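Pyridine nucleotide-disulphide oxidoreductase dimerisation region (Escherichia coli BL21, PDB 6KYY) probably acts as an FAD-dependent flavoprotein disulfide reductase, induced by hypochlorous acid, that helps the bacterium resist reactive chlorine species stress. Local coordinates at residues B[25-30]-B[94-99]; B[11-16]-B[34-39]. All blocks are in the same frame, centred on the assembly; numbering follows the deposited sequence.

Contact 1: residues B[25-30]-B[94-99]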
# COMPACT_ATOMS: atom_id res chain seq x y z
N LEU B 25 7.74 -18.29 18.74
CA LEU B 25 8.66 -18.65 19.82
C LEU B 25 9.16 -20.08 19.66
O LEU B 25 10.34 -20.36 19.93
CB LEU B 25 7.97 -18.47 21.17
CG LEU B 25 8.86 -18.60 22.41
CD1 LEU B 25 10.00 -17.60 22.34
CD2 LEU B 25 8.05 -18.41 23.68
N ALA B 26 8.29 -20.99 19.22
CA ALA B 26 8.70 -22.38 19.05
C ALA B 26 9.82 -22.52 18.04
O ALA B 26 10.76 -23.29 18.24
CB ALA B 26 7.49 -23.23 18.63
N VAL B 27 9.75 -21.77 16.93
CA VAL B 27 10.80 -21.85 15.92
C VAL B 27 12.09 -21.20 16.43
O VAL B 27 13.19 -21.67 16.12
CB VAL B 27 10.33 -21.21 14.60
CG1 VAL B 27 11.26 -21.58 13.47
CG2 VAL B 27 8.93 -21.67 14.27
N THR B 28 11.97 -20.12 17.20
CA THR B 28 13.16 -19.43 17.68
C THR B 28 13.86 -20.18 18.81
O THR B 28 15.08 -20.10 18.93
CB THR B 28 12.80 -18.01 18.14
OG1 THR B 28 11.77 -17.48 17.30
CG2 THR B 28 14.02 -17.11 18.06
N LEU B 29 13.10 -20.91 19.63
CA LEU B 29 13.72 -21.67 20.71
C LEU B 29 14.28 -23.00 20.22
O LEU B 29 15.33 -23.44 20.69
CB LEU B 29 12.72 -21.90 21.84
CG LEU B 29 12.19 -20.64 22.54
CD1 LEU B 29 11.38 -21.01 23.78
CD2 LEU B 29 13.34 -19.70 22.91
N ALA B 30 13.59 -23.64 19.27
CA ALA B 30 14.13 -24.86 18.68
C ALA B 30 15.41 -24.58 17.91
O ALA B 30 16.34 -25.40 17.90
CB ALA B 30 13.10 -25.50 17.76
N ALA B 94 6.80 -28.77 12.39
CA ALA B 94 6.95 -30.21 12.54
C ALA B 94 8.23 -30.75 11.90
O ALA B 94 8.62 -31.88 12.20
CB ALA B 94 5.74 -30.93 11.94
N ASP B 95 8.88 -29.97 11.04
CA ASP B 95 10.10 -30.44 10.39
C ASP B 95 11.34 -30.20 11.24
O ASP B 95 12.38 -30.82 10.98
CB ASP B 95 10.28 -29.76 9.03
CG ASP B 95 9.19 -30.15 8.05
OD1 ASP B 95 8.50 -31.16 8.29
OD2 ASP B 95 9.02 -29.43 7.04
N MET B 96 11.27 -29.33 12.24
CA MET B 96 12.41 -29.10 13.12
C MET B 96 12.51 -30.23 14.13
O MET B 96 11.51 -30.60 14.75
CB MET B 96 12.28 -27.76 13.82
CG MET B 96 12.07 -26.58 12.88
SD MET B 96 12.51 -25.00 13.61
CE MET B 96 14.28 -25.19 13.80
N PRO B 97 13.70 -30.81 14.33
CA PRO B 97 13.81 -31.97 15.23
C PRO B 97 13.46 -31.66 16.68
O PRO B 97 12.96 -32.54 17.39
CB PRO B 97 15.28 -32.39 15.09
CG PRO B 97 15.75 -31.77 13.81
CD PRO B 97 14.98 -30.49 13.69
N ASN B 98 13.71 -30.43 17.14
CA ASN B 98 13.49 -30.07 18.54
C ASN B 98 12.06 -29.59 18.82
O ASN B 98 11.80 -29.10 19.92
CB ASN B 98 14.48 -28.98 18.96
CG ASN B 98 15.84 -29.15 18.32
OD1 ASN B 98 16.05 -28.76 17.17
ND2 ASN B 98 16.78 -29.72 19.07
N ILE B 99 11.15 -29.73 17.86
CA ILE B 99 9.76 -29.30 18.04
C ILE B 99 8.86 -30.53 17.94
O ILE B 99 9.00 -31.34 17.01
CB ILE B 99 9.34 -28.25 17.00
CG1 ILE B 99 9.96 -26.89 17.34
CG2 ILE B 99 7.83 -28.11 16.95
CD1 ILE B 99 9.55 -25.78 16.39

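Contact 2: residues B[11-16]-B[34-39]. With FAD (flavin-adenine dinucleotide), chain N.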
# COMPACT_ATOMS: atom_id res chain seq x y z
N TYR B 11 9.98 -30.95 28.63
CA TYR B 11 10.37 -29.96 27.64
C TYR B 11 10.86 -28.69 28.32
O TYR B 11 10.26 -28.24 29.30
CB TYR B 11 9.21 -29.64 26.70
CG TYR B 11 8.78 -30.81 25.84
CD1 TYR B 11 9.40 -31.07 24.62
CD2 TYR B 11 7.75 -31.64 26.24
CE1 TYR B 11 9.01 -32.13 23.84
CE2 TYR B 11 7.35 -32.71 25.46
CZ TYR B 11 7.98 -32.95 24.26
OH TYR B 11 7.59 -34.01 23.47
N GLN B 12 11.96 -28.13 27.81
CA GLN B 12 12.44 -26.86 28.32
C GLN B 12 11.41 -25.75 28.11
O GLN B 12 11.37 -24.79 28.89
CB GLN B 12 13.77 -26.49 27.66
CG GLN B 12 14.91 -27.44 27.98
CD GLN B 12 16.04 -27.34 26.98
OE1 GLN B 12 15.90 -27.73 25.82
NE2 GLN B 12 17.19 -26.83 27.43
N ALA B 13 10.58 -25.88 27.08
CA ALA B 13 9.52 -24.92 26.80
C ALA B 13 8.31 -25.67 26.27
O ALA B 13 8.44 -26.52 25.38
CB ALA B 13 9.97 -23.86 25.80
N VAL B 14 7.13 -25.37 26.82
CA VAL B 14 5.87 -25.92 26.34
C VAL B 14 4.96 -24.75 26.00
O VAL B 14 4.66 -23.92 26.87
CB VAL B 14 5.21 -26.85 27.37
CG1 VAL B 14 3.94 -27.45 26.81
CG2 VAL B 14 6.18 -27.94 27.79
N ILE B 15 4.52 -24.69 24.75
CA ILE B 15 3.62 -23.64 24.27
C ILE B 15 2.24 -24.24 24.09
O ILE B 15 2.09 -25.36 23.60
CB ILE B 15 4.14 -23.01 22.96
CG1 ILE B 15 5.49 -22.33 23.20
CG2 ILE B 15 3.14 -22.02 22.40
CD1 ILE B 15 6.49 -22.53 22.09
N ILE B 16 1.21 -23.49 24.50
CA ILE B 16 -0.16 -23.96 24.45
C ILE B 16 -0.93 -23.19 23.39
O ILE B 16 -1.47 -22.11 23.66
CB ILE B 16 -0.84 -23.85 25.82
CG1 ILE B 16 0.01 -24.53 26.90
CG2 ILE B 16 -2.24 -24.45 25.78
CD1 ILE B 16 -0.42 -24.20 28.31
N TRP B 34 16.71 -25.40 22.22
CA TRP B 34 15.74 -25.82 23.23
C TRP B 34 14.87 -26.95 22.71
O TRP B 34 14.53 -27.03 21.53
CB TRP B 34 14.85 -24.64 23.63
CG TRP B 34 15.56 -23.51 24.33
CD1 TRP B 34 16.83 -23.06 24.09
CD2 TRP B 34 15.03 -22.67 25.36
NE1 TRP B 34 17.12 -22.00 24.92
CE2 TRP B 34 16.03 -21.75 25.71
CE3 TRP B 34 13.80 -22.63 26.03
CZ2 TRP B 34 15.84 -20.78 26.70
CZ3 TRP B 34 13.61 -21.67 27.01
CH2 TRP B 34 14.63 -20.76 27.33
N ARG B 35 14.49 -27.85 23.63
CA ARG B 35 13.51 -28.89 23.35
C ARG B 35 12.13 -28.31 23.58
O ARG B 35 11.73 -28.05 24.72
CB ARG B 35 13.75 -30.12 24.22
CG ARG B 35 12.96 -31.35 23.80
CD ARG B 35 13.48 -32.61 24.47
NE ARG B 35 12.41 -33.34 25.15
CZ ARG B 35 11.55 -34.15 24.53
NH1 ARG B 35 11.63 -34.33 23.22
NH2 ARG B 35 10.61 -34.77 25.23
N VAL B 36 11.38 -28.09 22.49
CA VAL B 36 10.13 -27.35 22.53
C VAL B 36 8.98 -28.27 22.17
O VAL B 36 9.13 -29.17 21.33
CB VAL B 36 10.17 -26.13 21.57
CG1 VAL B 36 9.07 -25.15 21.92
CG2 VAL B 36 11.53 -25.46 21.62
N ALA B 37 7.83 -28.05 22.81
CA ALA B 37 6.60 -28.75 22.49
C ALA B 37 5.47 -27.73 22.40
O ALA B 37 5.29 -26.92 23.31
CB ALA B 37 6.26 -29.80 23.55
N LEU B 38 4.73 -27.76 21.30
CA LEU B 38 3.57 -26.90 21.10
C LEU B 38 2.32 -27.76 21.05
O LEU B 38 2.24 -28.70 20.24
CB LEU B 38 3.71 -26.07 19.83
CG LEU B 38 2.75 -24.87 19.72
CD1 LEU B 38 3.46 -23.66 19.15
CD2 LEU B 38 1.53 -25.23 18.88
N ILE B 39 1.35 -27.44 21.90
CA ILE B 39 0.08 -28.17 21.96
C ILE B 39 -0.95 -27.40 21.16
O ILE B 39 -1.08 -26.18 21.30
CB ILE B 39 -0.38 -28.36 23.41
CG1 ILE B 39 0.82 -28.58 24.33
CG2 ILE B 39 -1.35 -29.52 23.51
CD1 ILE B 39 1.45 -29.94 24.19
PA FAD N . -4.47 -17.48 18.23
O1A FAD N . -5.87 -17.14 18.58
O2A FAD N . -4.02 -17.06 16.82
O5B FAD N . -4.21 -19.02 18.43
C5B FAD N . -5.07 -19.82 19.26
C4B FAD N . -4.76 -21.27 19.01
O4B FAD N . -4.70 -21.98 20.28
C3B FAD N . -5.77 -22.02 18.14
O3B FAD N . -5.10 -22.82 17.18
C2B FAD N . -6.55 -22.87 19.16
O2B FAD N . -7.03 -24.07 18.58
C1B FAD N . -5.47 -23.16 20.19
N9A FAD N . -5.98 -23.48 21.52
C8A FAD N . -6.93 -22.81 22.23
N7A FAD N . -7.19 -23.33 23.41
C5A FAD N . -6.35 -24.42 23.47
C6A FAD N . -6.14 -25.40 24.47
N6A FAD N . -6.79 -25.43 25.63
N1A FAD N . -5.22 -26.36 24.22
C2A FAD N . -4.56 -26.34 23.05
N3A FAD N . -4.68 -25.47 22.05
C4A FAD N . -5.59 -24.53 22.32
N1 FAD N . -5.81 -9.17 13.73
C2 FAD N . -5.11 -8.23 13.01
O2 FAD N . -4.00 -7.83 13.38
N3 FAD N . -5.65 -7.72 11.84
C4 FAD N . -6.88 -8.05 11.30
O4 FAD N . -7.24 -7.53 10.25
C4X FAD N . -7.61 -9.03 12.07
N5 FAD N . -8.77 -9.43 11.62
C5X FAD N . -9.46 -10.37 12.35
C6 FAD N . -10.71 -10.79 11.89
C7 FAD N . -11.45 -11.74 12.59
C7M FAD N . -12.79 -12.17 12.06
C8 FAD N . -10.94 -12.28 13.78
C8M FAD N . -11.71 -13.31 14.56
C9 FAD N . -9.69 -11.87 14.24
C9A FAD N . -8.95 -10.92 13.54
N10 FAD N . -7.69 -10.49 13.98
C10 FAD N . -6.99 -9.54 13.27
C1' FAD N . -7.10 -11.01 15.22
C2' FAD N . -6.18 -12.21 15.00
O2' FAD N . -6.92 -13.31 14.47
C3' FAD N . -5.55 -12.61 16.33
O3' FAD N . -5.40 -11.45 17.14
C4' FAD N . -4.20 -13.31 16.20
O4' FAD N . -4.38 -14.60 15.61
C5' FAD N . -3.48 -13.43 17.53
O5' FAD N . -3.93 -14.62 18.20
P FAD N . -3.07 -15.30 19.34
O1P FAD N . -1.58 -15.20 18.98
O2P FAD N . -3.42 -14.74 20.66
O3P FAD N . -3.47 -16.83 19.27

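Contact 1: residues B[25-30]-B[94-99]
Ala30 and Ile99 form the close-packed part of this contact, where a helix turns the methyl of Ala30 toward an incoming loop. That methyl sits against the side of the isoleucine chain, with CB of Ala30 3.5 Å from CG1 of Ile99. The chain is extended (chi2 -177°), which carries CD1 of Ile99 past Ala30 to the preceding helical turn, 4.0 Å from CB of Ala26. The ethyl branch thus spans two alanines one turn apart, and all three residues are buried. Leu93 of helix 71-94 also packs on Ala26, Val27 and Ile99, while Val36 and Leu38 of strand 36-40 reach Ala26 from the sheet.

Helix 20-31 is the crossing helix of the first beta-alpha-beta unit of a Rossmann-type FAD domain, the helix that follows the glycine-rich turn. Residues 94-99 lead from helix 71-94 into strand 99-103, the parallel neighbour of strand 36-40, so that the first helix of the fold also packs on the entry to a third strand. A type I turn from Met96 to Ile99, closed by the bond from Ile99 N to Met96 O at 3.2 Å, gives this entry its shape.

Toward solvent the packing is looser, and Val27, Met96 and Asn98 are partly exposed. Met96 runs nearly at right angles to Val27, its SD 3.6 Å from CG1 of Val27; the bend at chi3 (67°) then folds CE back to 4.1 Å from CB of Ala30. On the other flank Asn98 touches Ala30 through aliphatic carbon, CB to CB at 3.9 Å. Its OD1 lies 3.5 Å from the carbonyl oxygen of Ala30, two acceptors that do not bond to each other.

Contact 2: residues B[11-16]-B[34-39]
Ala13, Ile15, Ala37 and Ile39 supply the bonds that knit these two parallel strands, a textbook case of backbone polarity satisfied in pairs. Ile15 is gripped at both ends: its N donates to Ala37 O at 2.8 Å, and its O accepts from Ile39 N at 2.8 Å. Ala37 N reaches Ala13 O at 3.1 Å, whereas Ala13 N to Arg35 O is weak. Val14 and Ile16 turn their backbone bonds the other way, to Lys129 and Phe131.

Where the pairing frays, a side chain takes over. OE1 of Gln12 accepts the amide of Arg35, N to OE1 at 2.6 Å, with the donor tilted 21° from the carboxamide plane. At the side chain of Arg35 the Tyr11 ring is sandwiched: CB of Ala37 stands over the centre of one face, 3.3 Å from the centroid, a CH-pi contact. Arg35 sets out with CG anti to its own N (chi1 -168°) and bends at chi3, which stacks its guanidinium on the opposite face, centres 3.9 Å apart and planes at 22°.

At the far end Ile16 and Ile39 border the adenine, Ile16 CG2 lying 3.9 Å from FAD N1A, in this first beta-alpha-beta unit of the dinucleotide fold. Asp100 OD1 is held mainly by the Tyr11 hydroxyl, with weak help from a long ion pair to Arg35 NH1; the guanidinium on the ring face may make the phenol a somewhat better donor.

In the fold
Contacts 1 and 2 lie in the same FAD-binding domain, their centres about 9 Å apart. Their segments alternate along the chain: strand 10-16, helix 20-31, strand 36-40, then, after helix 71-94, the loop into strand 99-103. Contact 2 pairs the two strands of the beta-alpha-beta unit, and contact 1 fixes its crossing helix to the approach of the next strand. The two meet directly, with Leu29 O 2.8 Å from Trp34 N and Asn98 O 2.8 Å from Val36 N, both probable hydrogen bonds. Helix and loop pack against the strands, and of the two only contact 2 borders the FAD, at its adenine.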